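Local coordinates for membrane protein (Acinetobacter baumannii AB307-0294, PDB 5DL5) that forms an outer-membrane beta-barrel channel of the OprD porin family, which probably lets small solutes, including some antibiotics, into the cell, at residues V77-F82 and P144-G149; L33-Y38 and S56-I61; Q128-P133 and G149-S154. All blocks are in the same frame, centred on the assembly; numbering follows the deposited sequence.

Contact 1: residues V77-F82 and P144-G149; sequences VGDGSF and PEYFTG. With C8E ((hydroxyethyloxy)tri(ethyloxy)octane), chain C; C8E ((hydroxyethyloxy)tri(ethyloxy)octane), chain D.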
ATOM      1  N   VAL A  77      -4.402  18.162   3.380  1.00 37.22           N
ATOM      2  CA  VAL A  77      -3.318  17.228   3.017  1.00 38.76           C
ATOM      3  C   VAL A  77      -2.760  17.685   1.701  1.00 37.93           C
ATOM      4  O   VAL A  77      -3.503  18.084   0.818  1.00 41.75           O
ATOM      5  CB  VAL A  77      -3.736  15.762   2.790  1.00 38.28           C
ATOM      6  CG1 VAL A  77      -4.078  15.063   4.098  1.00 41.45           C
ATOM      7  CG2 VAL A  77      -4.894  15.674   1.869  1.00 42.22           C
ATOM      8  N   GLY A  78      -1.457  17.687   1.539  1.00 35.26           N
ATOM      9  CA  GLY A  78      -0.953  17.989   0.230  1.00 35.87           C
ATOM     10  C   GLY A  78       0.525  17.767   0.175  1.00 38.51           C
ATOM     11  O   GLY A  78       1.174  17.402   1.220  1.00 37.20           O
ATOM     12  N   ASP A  79       1.076  17.983  -1.019  1.00 36.40           N
ATOM     13  CA  ASP A  79       2.519  17.844  -1.134  1.00 36.78           C
ATOM     14  C   ASP A  79       2.975  18.713  -2.250  1.00 37.47           C
ATOM     15  O   ASP A  79       2.218  19.054  -3.192  1.00 36.13           O
ATOM     16  CB  ASP A  79       2.920  16.344  -1.391  1.00 36.69           C
ATOM     17  CG  ASP A  79       1.938  15.606  -2.367  1.00 39.24           C
ATOM     18  OD1 ASP A  79       2.046  15.637  -3.646  1.00 37.70           O
ATOM     19  OD2 ASP A  79       1.057  14.881  -1.802  1.00 42.83           O
ATOM     20  N   GLY A  80       4.238  19.030  -2.198  1.00 37.37           N
ATOM     21  CA  GLY A  80       4.889  19.705  -3.360  1.00 39.38           C
ATOM     22  C   GLY A  80       6.244  19.011  -3.550  1.00 36.73           C
ATOM     23  O   GLY A  80       6.890  18.632  -2.560  1.00 32.99           O
ATOM     24  N   SER A  81       6.641  18.833  -4.796  1.00 33.87           N
ATOM     25  CA  SER A  81       7.809  18.050  -5.084  1.00 33.90           C
ATOM     26  C   SER A  81       8.597  18.588  -6.249  1.00 34.01           C
ATOM     27  O   SER A  81       8.017  19.340  -7.060  1.00 32.52           O
ATOM     28  CB  SER A  81       7.411  16.593  -5.389  1.00 34.05           C
ATOM     29  OG  SER A  81       6.534  16.085  -4.419  1.00 34.36           O
ATOM     30  N   PHE A  82       9.855  18.145  -6.398  1.00 32.27           N
ATOM     31  CA  PHE A  82      10.566  18.463  -7.668  1.00 33.60           C
ATOM     32  C   PHE A  82      11.410  17.261  -8.041  1.00 32.42           C
ATOM     33  O   PHE A  82      11.871  16.544  -7.186  1.00 31.44           O
ATOM     34  CB  PHE A  82      11.319  19.785  -7.578  1.00 34.39           C
ATOM     35  CG  PHE A  82      12.276  19.877  -6.417  1.00 34.88           C
ATOM     36  CD1 PHE A  82      11.856  20.389  -5.159  1.00 37.80           C
ATOM     37  CD2 PHE A  82      13.593  19.473  -6.562  1.00 34.17           C
ATOM     38  CE1 PHE A  82      12.784  20.504  -4.080  1.00 36.55           C
ATOM     39  CE2 PHE A  82      14.470  19.543  -5.500  1.00 35.15           C
ATOM     40  CZ  PHE A  82      14.084  20.103  -4.272  1.00 35.92           C
ATOM     41  N   PRO A 144       1.759  10.595  -1.107  1.00 35.51           N
ATOM     42  CA  PRO A 144       0.591   9.685  -0.917  1.00 32.99           C
ATOM     43  C   PRO A 144      -0.428   9.820  -1.961  1.00 29.68           C
ATOM     44  O   PRO A 144      -0.615  10.848  -2.608  1.00 29.38           O
ATOM     45  CB  PRO A 144       0.081  10.004   0.504  1.00 33.85           C
ATOM     46  CG  PRO A 144       0.782  11.309   0.915  1.00 38.44           C
ATOM     47  CD  PRO A 144       1.868  11.635  -0.066  1.00 32.56           C
ATOM     48  N   GLU A 145      -1.061   8.718  -2.205  1.00 28.47           N
ATOM     49  CA  GLU A 145      -2.245   8.667  -3.015  1.00 28.52           C
ATOM     50  C   GLU A 145      -3.441   9.245  -2.247  1.00 28.87           C
ATOM     51  O   GLU A 145      -3.551   9.007  -1.028  1.00 29.50           O
ATOM     52  CB  GLU A 145      -2.485   7.191  -3.417  1.00 27.35           C
ATOM     53  CG  GLU A 145      -3.777   6.927  -4.190  1.00 28.09           C
ATOM     54  CD  GLU A 145      -3.977   5.458  -4.523  1.00 30.74           C
ATOM     55  OE1 GLU A 145      -3.192   4.615  -3.998  1.00 28.58           O
ATOM     56  OE2 GLU A 145      -4.811   5.228  -5.453  1.00 35.82           O
ATOM     57  N   TYR A 146      -4.255  10.073  -2.927  1.00 27.07           N
ATOM     58  CA  TYR A 146      -5.408  10.728  -2.288  1.00 27.83           C
ATOM     59  C   TYR A 146      -6.695  10.260  -2.801  1.00 28.83           C
ATOM     60  O   TYR A 146      -6.895  10.140  -4.005  1.00 32.32           O
ATOM     61  CB  TYR A 146      -5.399  12.315  -2.405  1.00 29.21           C
ATOM     62  CG  TYR A 146      -4.149  12.970  -1.771  1.00 30.65           C
ATOM     63  CD1 TYR A 146      -3.858  12.781  -0.462  1.00 31.32           C
ATOM     64  CD2 TYR A 146      -3.231  13.726  -2.511  1.00 31.60           C
ATOM     65  CE1 TYR A 146      -2.760  13.330   0.140  1.00 31.93           C
ATOM     66  CE2 TYR A 146      -2.103  14.338  -1.910  1.00 31.24           C
ATOM     67  CZ  TYR A 146      -1.861  14.092  -0.588  1.00 31.90           C
ATOM     68  OH  TYR A 146      -0.810  14.615   0.156  1.00 34.10           O
ATOM     69  N   PHE A 147      -7.645  10.072  -1.901  1.00 28.57           N
ATOM     70  CA  PHE A 147      -9.035   9.799  -2.330  1.00 31.15           C
ATOM     71  C   PHE A 147      -9.963  10.966  -1.921  1.00 28.24           C
ATOM     72  O   PHE A 147      -9.700  11.570  -0.940  1.00 31.70           O
ATOM     73  CB  PHE A 147      -9.480   8.503  -1.704  1.00 30.26           C
ATOM     74  CG  PHE A 147      -8.902   7.269  -2.369  1.00 30.39           C
ATOM     75  CD1 PHE A 147      -9.529   6.689  -3.508  1.00 29.76           C
ATOM     76  CD2 PHE A 147      -7.765   6.700  -1.872  1.00 30.03           C
ATOM     77  CE1 PHE A 147      -9.055   5.507  -4.040  1.00 31.02           C
ATOM     78  CE2 PHE A 147      -7.259   5.543  -2.453  1.00 30.55           C
ATOM     79  CZ  PHE A 147      -7.877   4.968  -3.542  1.00 31.68           C
ATOM     80  N   THR A 148     -10.996  11.250  -2.701  1.00 30.26           N
ATOM     81  CA  THR A 148     -11.970  12.235  -2.365  1.00 29.94           C
ATOM     82  C   THR A 148     -13.330  11.591  -2.192  1.00 28.30           C
ATOM     83  O   THR A 148     -13.815  10.927  -3.055  1.00 26.70           O
ATOM     84  CB  THR A 148     -12.047  13.339  -3.428  1.00 31.53           C
ATOM     85  OG1 THR A 148     -10.732  13.830  -3.690  1.00 36.24           O
ATOM     86  CG2 THR A 148     -12.992  14.580  -3.016  1.00 34.52           C
ATOM     87  N   GLY A 149     -13.942  11.875  -1.046  1.00 29.86           N
ATOM     88  CA  GLY A 149     -15.300  11.398  -0.749  1.00 32.41           C
ATOM     89  C   GLY A 149     -15.520  11.486   0.718  1.00 32.71           C
ATOM     90  O   GLY A 149     -14.941  12.386   1.325  1.00 32.76           O
TER
HETATM   91  C8  C8E C 502       3.597  22.912  -8.329  1.00 59.05           C
HETATM   92  O9  C8E C 502       4.882  23.300  -7.852  1.00 58.68           O
HETATM   93  C10 C8E C 502       5.467  22.501  -6.798  1.00 64.96           C
HETATM   94  C11 C8E C 502       6.650  23.209  -6.149  1.00 62.78           C
HETATM   95  O12 C8E C 502       7.093  22.532  -4.962  1.00 66.70           O
HETATM   96  C13 C8E C 502       7.190  23.363  -3.790  1.00 69.68           C
HETATM   97  C14 C8E C 502       7.849  22.662  -2.596  1.00 67.30           C
HETATM   98  O15 C8E C 502       9.003  21.989  -3.063  1.00 65.87           O
HETATM   99  C16 C8E C 502       9.435  20.838  -2.325  1.00 57.48           C
HETATM  100  C17 C8E C 502       9.941  21.257  -0.975  1.00 59.41           C
HETATM  101  O18 C8E C 502      10.889  20.277  -0.527  1.00 56.86           O
HETATM  102  C19 C8E C 502      12.231  20.751  -0.707  1.00 54.16           C
HETATM  103  C20 C8E C 502      12.904  21.029   0.583  1.00 53.72           C
HETATM  104  O21 C8E C 502      14.280  21.126   0.228  1.00 70.55           O
HETATM  105  C1  C8E D 503       9.565  24.955  -7.159  1.00 48.45           C
HETATM  106  C2  C8E D 503      10.647  23.915  -7.349  1.00 46.00           C
HETATM  107  C3  C8E D 503      11.864  23.868  -6.373  1.00 41.90           C
HETATM  108  C4  C8E D 503      11.514  24.088  -4.929  1.00 39.98           C
HETATM  109  C5  C8E D 503      12.615  24.287  -3.906  1.00 40.59           C
HETATM  110  C6  C8E D 503      12.016  25.057  -2.732  1.00 45.38           C
HETATM  111  C7  C8E D 503      12.510  24.488  -1.425  1.00 50.32           C
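Val-77 and Asp-79 face Tyr-146 and Pro-144 across a gap of 9.8 Å between the axes of strands 77-82 and 146-148, which run at 139° to each other, too far apart for backbone pairing, so side chains make the contact. The setting is a porin beta barrel in which the loop chain around 144-146 is folded against the inner wall. Tyr-146 has the length to bridge the gap. Tyr-146 OH donates to Asp-79 OD2 at 2.7 Å, meeting the anti side of the carboxylate 20° out of its plane; the planes of carboxylate and ring are nearly parallel, 14° apart. The same OD2 forms a salt bridge with Arg-109 NH1, and the other end of that guanidinium, NH2, bonds to Pro-144 O. One arginine thus ties wall and loop together, and its charge would be expected to favour an ionised Asp-79. Pro-144 O also sits 3.8 Å above the centre of the Tyr-146 ring. A branched valine suits the flank of the phenol: Val-77 CG2 lies 3.6 Å from Tyr-146 CE1. On the outer surface, Phe-82 offers an apolar ring to detergent, as expected of a lipid-facing residue, and side-chain-free Gly-80 lets a detergent chain lie close: Gly-80 O lies 3.4 Å from C16 of C8E (chain C).

Contact 2: residues L33-Y38 and S56-I61; sequences LFRTGY and SAIVSI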
ATOM      1  N   LEU A  33       6.533  16.048   6.221  1.00 38.07           N
ATOM      2  CA  LEU A  33       7.528  15.030   6.042  1.00 38.22           C
ATOM      3  C   LEU A  33       8.273  15.443   4.841  1.00 35.54           C
ATOM      4  O   LEU A  33       7.672  15.535   3.760  1.00 36.06           O
ATOM      5  CB  LEU A  33       6.793  13.685   5.755  1.00 39.48           C
ATOM      6  CG  LEU A  33       7.751  12.565   5.270  1.00 43.19           C
ATOM      7  CD1 LEU A  33       8.868  12.453   6.308  1.00 45.21           C
ATOM      8  CD2 LEU A  33       7.010  11.220   5.109  1.00 43.16           C
ATOM      9  N   PHE A  34       9.562  15.683   4.981  1.00 37.70           N
ATOM     10  CA  PHE A  34      10.429  15.842   3.789  1.00 37.63           C
ATOM     11  C   PHE A  34      11.023  14.526   3.321  1.00 37.28           C
ATOM     12  O   PHE A  34      11.686  13.875   4.044  1.00 37.36           O
ATOM     13  CB  PHE A  34      11.533  16.798   4.116  1.00 41.46           C
ATOM     14  CG  PHE A  34      11.047  18.150   4.476  1.00 42.44           C
ATOM     15  CD1 PHE A  34      10.743  19.038   3.478  1.00 41.72           C
ATOM     16  CD2 PHE A  34      10.896  18.525   5.787  1.00 45.23           C
ATOM     17  CE1 PHE A  34      10.356  20.330   3.761  1.00 43.58           C
ATOM     18  CE2 PHE A  34      10.535  19.846   6.107  1.00 48.59           C
ATOM     19  CZ  PHE A  34      10.236  20.753   5.084  1.00 46.38           C
ATOM     20  N   ARG A  35      10.773  14.136   2.096  1.00 34.51           N
ATOM     21  CA  ARG A  35      11.205  12.830   1.662  1.00 36.14           C
ATOM     22  C   ARG A  35      12.028  12.975   0.421  1.00 35.51           C
ATOM     23  O   ARG A  35      11.586  13.651  -0.549  1.00 35.23           O
ATOM     24  CB  ARG A  35       9.988  11.982   1.307  1.00 36.50           C
ATOM     25  CG  ARG A  35      10.379  10.705   0.621  1.00 37.88           C
ATOM     26  CD  ARG A  35       9.155   9.825   0.532  1.00 41.99           C
ATOM     27  NE  ARG A  35       8.924   9.098   1.740  1.00 44.83           N
ATOM     28  CZ  ARG A  35       7.760   8.586   2.073  1.00 58.92           C
ATOM     29  NH1 ARG A  35       6.675   8.716   1.245  1.00 59.85           N
ATOM     30  NH2 ARG A  35       7.686   7.902   3.237  1.00 55.19           N
ATOM     31  N   THR A  36      13.246  12.464   0.477  1.00 34.81           N
ATOM     32  CA  THR A  36      14.082  12.382  -0.712  1.00 36.82           C
ATOM     33  C   THR A  36      14.045  10.906  -1.151  1.00 36.09           C
ATOM     34  O   THR A  36      14.385   9.990  -0.366  1.00 36.41           O
ATOM     35  CB  THR A  36      15.533  12.773  -0.385  1.00 38.82           C
ATOM     36  OG1 THR A  36      15.576  13.902   0.491  1.00 39.72           O
ATOM     37  CG2 THR A  36      16.350  13.044  -1.619  1.00 40.62           C
ATOM     38  N   GLY A  37      13.745  10.680  -2.416  1.00 35.21           N
ATOM     39  CA  GLY A  37      13.790   9.295  -2.955  1.00 36.91           C
ATOM     40  C   GLY A  37      14.550   9.051  -4.241  1.00 35.24           C
ATOM     41  O   GLY A  37      14.759   9.923  -5.065  1.00 33.21           O
ATOM     42  N   TYR A  38      14.915   7.794  -4.395  1.00 36.36           N
ATOM     43  CA  TYR A  38      15.736   7.257  -5.446  1.00 35.33           C
ATOM     44  C   TYR A  38      15.204   5.861  -5.681  1.00 37.05           C
ATOM     45  O   TYR A  38      15.162   5.066  -4.706  1.00 35.30           O
ATOM     46  CB  TYR A  38      17.102   7.110  -4.853  1.00 38.39           C
ATOM     47  CG  TYR A  38      18.166   6.542  -5.757  1.00 41.46           C
ATOM     48  CD1 TYR A  38      18.348   5.167  -5.896  1.00 43.40           C
ATOM     49  CD2 TYR A  38      19.052   7.376  -6.425  1.00 46.73           C
ATOM     50  CE1 TYR A  38      19.345   4.644  -6.712  1.00 43.55           C
ATOM     51  CE2 TYR A  38      20.048   6.855  -7.256  1.00 46.49           C
ATOM     52  CZ  TYR A  38      20.169   5.483  -7.383  1.00 45.80           C
ATOM     53  OH  TYR A  38      21.143   5.004  -8.211  1.00 45.58           O
ATOM     54  N   SER A  56      10.347  15.609  -1.957  1.00 31.68           N
ATOM     55  CA  SER A  56       8.954  15.975  -1.675  1.00 33.06           C
ATOM     56  C   SER A  56       8.885  16.603  -0.355  1.00 33.75           C
ATOM     57  O   SER A  56       9.706  16.330   0.530  1.00 37.13           O
ATOM     58  CB  SER A  56       8.071  14.703  -1.571  1.00 35.11           C
ATOM     59  OG  SER A  56       7.974  14.309  -2.916  1.00 41.60           O
ATOM     60  N   ALA A  57       7.826  17.382  -0.190  1.00 33.35           N
ATOM     61  CA  ALA A  57       7.416  17.874   1.140  1.00 35.01           C
ATOM     62  C   ALA A  57       5.931  17.532   1.268  1.00 34.05           C
ATOM     63  O   ALA A  57       5.121  17.994   0.477  1.00 34.99           O
ATOM     64  CB  ALA A  57       7.624  19.370   1.312  1.00 35.81           C
ATOM     65  N   ILE A  58       5.588  16.771   2.298  1.00 34.33           N
ATOM     66  CA  ILE A  58       4.214  16.212   2.383  1.00 33.81           C
ATOM     67  C   ILE A  58       3.620  16.807   3.633  1.00 35.76           C
ATOM     68  O   ILE A  58       4.169  16.629   4.710  1.00 34.75           O
ATOM     69  CB  ILE A  58       4.242  14.701   2.509  1.00 34.98           C
ATOM     70  CG1 ILE A  58       4.961  14.088   1.233  1.00 34.42           C
ATOM     71  CG2 ILE A  58       2.784  14.211   2.730  1.00 37.97           C
ATOM     72  CD1 ILE A  58       5.689  12.793   1.511  1.00 36.77           C
ATOM     73  N   VAL A  59       2.518  17.530   3.490  1.00 34.84           N
ATOM     74  CA  VAL A  59       1.958  18.207   4.598  1.00 37.62           C
ATOM     75  C   VAL A  59       0.715  17.501   5.101  1.00 34.75           C
ATOM     76  O   VAL A  59      -0.120  17.075   4.266  1.00 34.90           O
ATOM     77  CB  VAL A  59       1.609  19.644   4.192  1.00 41.80           C
ATOM     78  CG1 VAL A  59       1.043  20.360   5.379  1.00 44.81           C
ATOM     79  CG2 VAL A  59       2.891  20.358   3.841  1.00 45.55           C
ATOM     80  N   SER A  60       0.564  17.447   6.435  1.00 36.67           N
ATOM     81  CA  SER A  60      -0.711  17.022   7.054  1.00 41.22           C
ATOM     82  C   SER A  60      -1.093  17.931   8.178  1.00 45.68           C
ATOM     83  O   SER A  60      -0.256  18.130   9.100  1.00 45.52           O
ATOM     84  CB  SER A  60      -0.702  15.571   7.605  1.00 46.44           C
ATOM     85  OG  SER A  60      -2.014  15.356   8.215  1.00 47.76           O
ATOM     86  N   ILE A  61      -2.294  18.565   8.074  1.00 41.45           N
ATOM     87  CA  ILE A  61      -2.809  19.530   9.105  1.00 44.51           C
ATOM     88  C   ILE A  61      -4.227  19.077   9.432  1.00 44.14           C
ATOM     89  O   ILE A  61      -5.016  18.699   8.488  1.00 41.80           O
ATOM     90  CB  ILE A  61      -2.768  20.976   8.636  1.00 47.41           C
ATOM     91  CG1 ILE A  61      -1.335  21.413   8.469  1.00 49.14           C
ATOM     92  CG2 ILE A  61      -3.336  21.988   9.682  1.00 49.74           C
ATOM     93  CD1 ILE A  61      -1.289  22.743   7.758  1.00 48.97           C
TER
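Leu-33 and Ile-58 stand next to each other on the same face of the antiparallel hairpin of strands 29-43 and 50-62, part of the barrel wall. They form a hydrogen-bonded pair: Leu-33 N gives to Ile-58 O at 2.9 Å. In return Ile-58 N gives to Leu-33 O at 2.8 Å. Their branches meet at Leu-33 CD2 and Ile-58 CD1, 4.1 Å apart. Arg-35 and Ser-56, the next hydrogen-bonded pair, share this face, which looks inward: Ile-58 touches Pro-144 of the loop inside the barrel. With its first torsion extended (chi1 169°), Leu-33 lays CD2 over one face of the Arg-35 guanidinium, 3.9 Å from the plane and off to one side of its centre. The apolar methyl thus flanks a flat cation whose NE forms a salt bridge with Asp-424 on the neighbouring strand 416-428. Ser-56, small and polar, turns its hydroxyl to Ser-81 on strand 70-83. Phe-34 and Ala-57 make the non-hydrogen-bonded pair between these two and occupy the outer, membrane-side face, where apolar residues belong. Alanine is small enough to sit close beside the aromatic ring, Ala-57 CB lying 3.8 Å from both CD1 and CE1 of Phe-34.

Contact 3: residues Q128-P133 and G149-S154; sequences QVLDLP and GTLLTS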
ATOM      1  N   GLN A 128      -8.425  12.865   1.259  1.00 31.09           N
ATOM      2  CA  GLN A 128      -7.864  12.139   2.356  1.00 32.60           C
ATOM      3  C   GLN A 128      -7.030  10.961   1.961  1.00 29.90           C
ATOM      4  O   GLN A 128      -7.132  10.452   0.845  1.00 29.22           O
ATOM      5  CB  GLN A 128      -8.981  11.714   3.373  1.00 35.41           C
ATOM      6  CG  GLN A 128     -10.137  10.978   2.697  1.00 33.98           C
ATOM      7  CD  GLN A 128     -11.399  10.912   3.537  1.00 34.62           C
ATOM      8  OE1 GLN A 128     -11.461  10.204   4.508  1.00 33.44           O
ATOM      9  NE2 GLN A 128     -12.407  11.623   3.142  1.00 32.26           N
ATOM     10  N   VAL A 129      -6.129  10.559   2.851  1.00 30.68           N
ATOM     11  CA  VAL A 129      -5.301   9.334   2.627  1.00 31.57           C
ATOM     12  C   VAL A 129      -5.991   8.135   3.321  1.00 34.01           C
ATOM     13  O   VAL A 129      -6.411   8.249   4.471  1.00 34.02           O
ATOM     14  CB  VAL A 129      -3.953   9.518   3.258  1.00 33.67           C
ATOM     15  CG1 VAL A 129      -3.048   8.277   3.123  1.00 36.79           C
ATOM     16  CG2 VAL A 129      -3.201  10.717   2.632  1.00 31.84           C
ATOM     17  N   LEU A 130      -6.178   7.030   2.620  1.00 28.69           N
ATOM     18  CA  LEU A 130      -6.917   5.882   3.184  1.00 29.07           C
ATOM     19  C   LEU A 130      -5.988   4.728   3.428  1.00 28.40           C
ATOM     20  O   LEU A 130      -4.995   4.482   2.682  1.00 28.38           O
ATOM     21  CB  LEU A 130      -7.989   5.367   2.193  1.00 28.93           C
ATOM     22  CG  LEU A 130      -9.092   6.383   1.826  1.00 27.19           C
ATOM     23  CD1 LEU A 130     -10.060   5.603   0.948  1.00 30.27           C
ATOM     24  CD2 LEU A 130      -9.871   6.825   3.084  1.00 30.24           C
ATOM     25  N   ASP A 131      -6.316   3.961   4.462  1.00 30.77           N
ATOM     26  CA  ASP A 131      -5.569   2.704   4.701  1.00 35.36           C
ATOM     27  C   ASP A 131      -6.460   1.477   4.967  1.00 37.27           C
ATOM     28  O   ASP A 131      -6.091   0.589   5.687  1.00 41.74           O
ATOM     29  CB  ASP A 131      -4.512   2.904   5.767  1.00 41.32           C
ATOM     30  CG  ASP A 131      -5.102   3.230   7.173  1.00 49.09           C
ATOM     31  OD1 ASP A 131      -6.291   3.427   7.408  1.00 53.26           O
ATOM     32  OD2 ASP A 131      -4.305   3.263   8.079  1.00 63.18           O
ATOM     33  N   LEU A 132      -7.595   1.412   4.314  1.00 33.57           N
ATOM     34  CA  LEU A 132      -8.495   0.243   4.390  1.00 33.24           C
ATOM     35  C   LEU A 132      -7.772  -0.838   3.599  1.00 29.64           C
ATOM     36  O   LEU A 132      -7.246  -0.527   2.559  1.00 28.73           O
ATOM     37  CB  LEU A 132      -9.810   0.607   3.762  1.00 36.27           C
ATOM     38  CG  LEU A 132     -10.424   1.849   4.438  1.00 39.61           C
ATOM     39  CD1 LEU A 132     -11.728   2.165   3.816  1.00 47.70           C
ATOM     40  CD2 LEU A 132     -10.669   1.605   5.922  1.00 42.95           C
ATOM     41  N   PRO A 133      -7.749  -2.076   4.065  1.00 30.16           N
ATOM     42  CA  PRO A 133      -7.088  -3.086   3.294  1.00 30.48           C
ATOM     43  C   PRO A 133      -7.596  -3.254   1.820  1.00 29.86           C
ATOM     44  O   PRO A 133      -6.847  -3.769   0.922  1.00 27.64           O
ATOM     45  CB  PRO A 133      -7.352  -4.362   4.088  1.00 31.69           C
ATOM     46  CG  PRO A 133      -7.531  -3.958   5.520  1.00 34.06           C
ATOM     47  CD  PRO A 133      -8.232  -2.618   5.376  1.00 30.91           C
ATOM     48  N   GLY A 149     -13.942  11.875  -1.046  1.00 29.86           N
ATOM     49  CA  GLY A 149     -15.300  11.398  -0.749  1.00 32.41           C
ATOM     50  C   GLY A 149     -15.520  11.486   0.718  1.00 32.71           C
ATOM     51  O   GLY A 149     -14.941  12.386   1.325  1.00 32.76           O
ATOM     52  N   THR A 150     -16.345  10.579   1.275  1.00 28.62           N
ATOM     53  CA  THR A 150     -16.835  10.661   2.620  1.00 30.49           C
ATOM     54  C   THR A 150     -16.535   9.374   3.374  1.00 30.71           C
ATOM     55  O   THR A 150     -16.795   8.318   2.816  1.00 32.92           O
ATOM     56  CB  THR A 150     -18.395  10.813   2.635  1.00 32.31           C
ATOM     57  OG1 THR A 150     -18.691  11.969   1.950  1.00 34.07           O
ATOM     58  CG2 THR A 150     -18.995  11.103   4.143  1.00 31.39           C
ATOM     59  N   LEU A 151     -15.963   9.469   4.565  1.00 30.35           N
ATOM     60  CA  LEU A 151     -15.676   8.325   5.385  1.00 29.65           C
ATOM     61  C   LEU A 151     -16.205   8.532   6.735  1.00 30.26           C
ATOM     62  O   LEU A 151     -15.900   9.531   7.434  1.00 30.15           O
ATOM     63  CB  LEU A 151     -14.179   8.087   5.518  1.00 30.47           C
ATOM     64  CG  LEU A 151     -13.711   6.856   6.300  1.00 33.48           C
ATOM     65  CD1 LEU A 151     -14.083   5.606   5.553  1.00 36.22           C
ATOM     66  CD2 LEU A 151     -12.180   6.811   6.614  1.00 33.45           C
ATOM     67  N   LEU A 152     -16.987   7.586   7.160  1.00 30.70           N
ATOM     68  CA  LEU A 152     -17.464   7.574   8.516  1.00 33.98           C
ATOM     69  C   LEU A 152     -16.714   6.488   9.280  1.00 35.65           C
ATOM     70  O   LEU A 152     -16.606   5.345   8.773  1.00 33.16           O
ATOM     71  CB  LEU A 152     -18.970   7.182   8.582  1.00 37.08           C
ATOM     72  CG  LEU A 152     -19.647   7.048   9.971  1.00 40.73           C
ATOM     73  CD1 LEU A 152     -21.079   7.354   9.849  1.00 44.55           C
ATOM     74  CD2 LEU A 152     -19.535   5.655  10.574  1.00 44.99           C
ATOM     75  N   THR A 153     -16.286   6.844  10.517  1.00 32.06           N
ATOM     76  CA  THR A 153     -15.488   6.018  11.378  1.00 35.64           C
ATOM     77  C   THR A 153     -16.115   6.042  12.787  1.00 37.66           C
ATOM     78  O   THR A 153     -16.173   7.075  13.442  1.00 34.31           O
ATOM     79  CB  THR A 153     -14.040   6.477  11.461  1.00 37.05           C
ATOM     80  OG1 THR A 153     -13.528   6.478  10.140  1.00 38.17           O
ATOM     81  CG2 THR A 153     -13.192   5.492  12.258  1.00 43.75           C
ATOM     82  N   SER A 154     -16.521   4.875  13.214  1.00 33.99           N
ATOM     83  CA  SER A 154     -17.168   4.681  14.471  1.00 36.83           C
ATOM     84  C   SER A 154     -16.431   3.816  15.476  1.00 36.28           C
ATOM     85  O   SER A 154     -16.059   2.602  15.228  1.00 34.83           O
ATOM     86  CB  SER A 154     -18.555   4.135  14.176  1.00 39.08           C
ATOM     87  OG  SER A 154     -19.140   3.974  15.403  1.00 43.89           O
TER
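Gln-128 reaches Gly-149 and Leu-151 because its chi1 of 52° tucks CG over the backbone, flanked by both N and C, and the chain then runs extended to the amide. Leu-151 has CG anti to its own N (chi1 -177°), which carries CD2 toward Leu-130, and the side chains of Gln-128 and Leu-151 pass at a slant. The amide touches segment 149-154 by both ends: Gln-128 OE1 lies 3.6 Å from Leu-151 CB and 4.1 Å from Leu-151 CD2, while Gln-128 NE2 stands 3.2 Å from Gly-149 O at an angle too poor for a hydrogen bond. NE2 is instead bonded to Gly-126 O, with a weak second bond to Arg-124 O, so a glutamine suits this buried place: its NH2 group finds backbone carbonyl acceptors. The contact joins the barrel strand 150-157 to the start of a long connection that leaves strand 121-125 and folds inward, as the third extracellular loop does in porins. At the foot of the loop the chain turns a corner at Gly-149, whose phi of 162° is readily adopted by glycine. Further along, leucines supply the apolar packing. Leu-130 CD2 comes within 4.2 Å of Leu-151 CD2, and Leu-130 and Gln-128 also both rest on Phe-167 of the adjoining strand 160-171. The backbone N of Leu-130 is bonded to Ser-137 OG, within the loop itself.

Overall arrangement
Contact 2 closes first along the chain, within the hairpin of strands 29-43 and 50-62; contacts 1 and 3 follow, interleaved, and share Gly-149. Contacts 1 and 2, with centres about 10 Å apart, meet through neighbouring strands 50-62 and 70-83, where Gly-78 O probably accepts a bond from Val-59 N. Contacts 1 and 3, with centres about 15 Å apart, meet inside the inward-folded loop, Phe-147 N lying 2.8 Å from Gln-128 O. Contacts 2 and 3 do not touch, their centres being about 21 Å apart. Together they run from wall to loop and back to wall, consistent with a loop held in the barrel that narrows the channel, as in related porins.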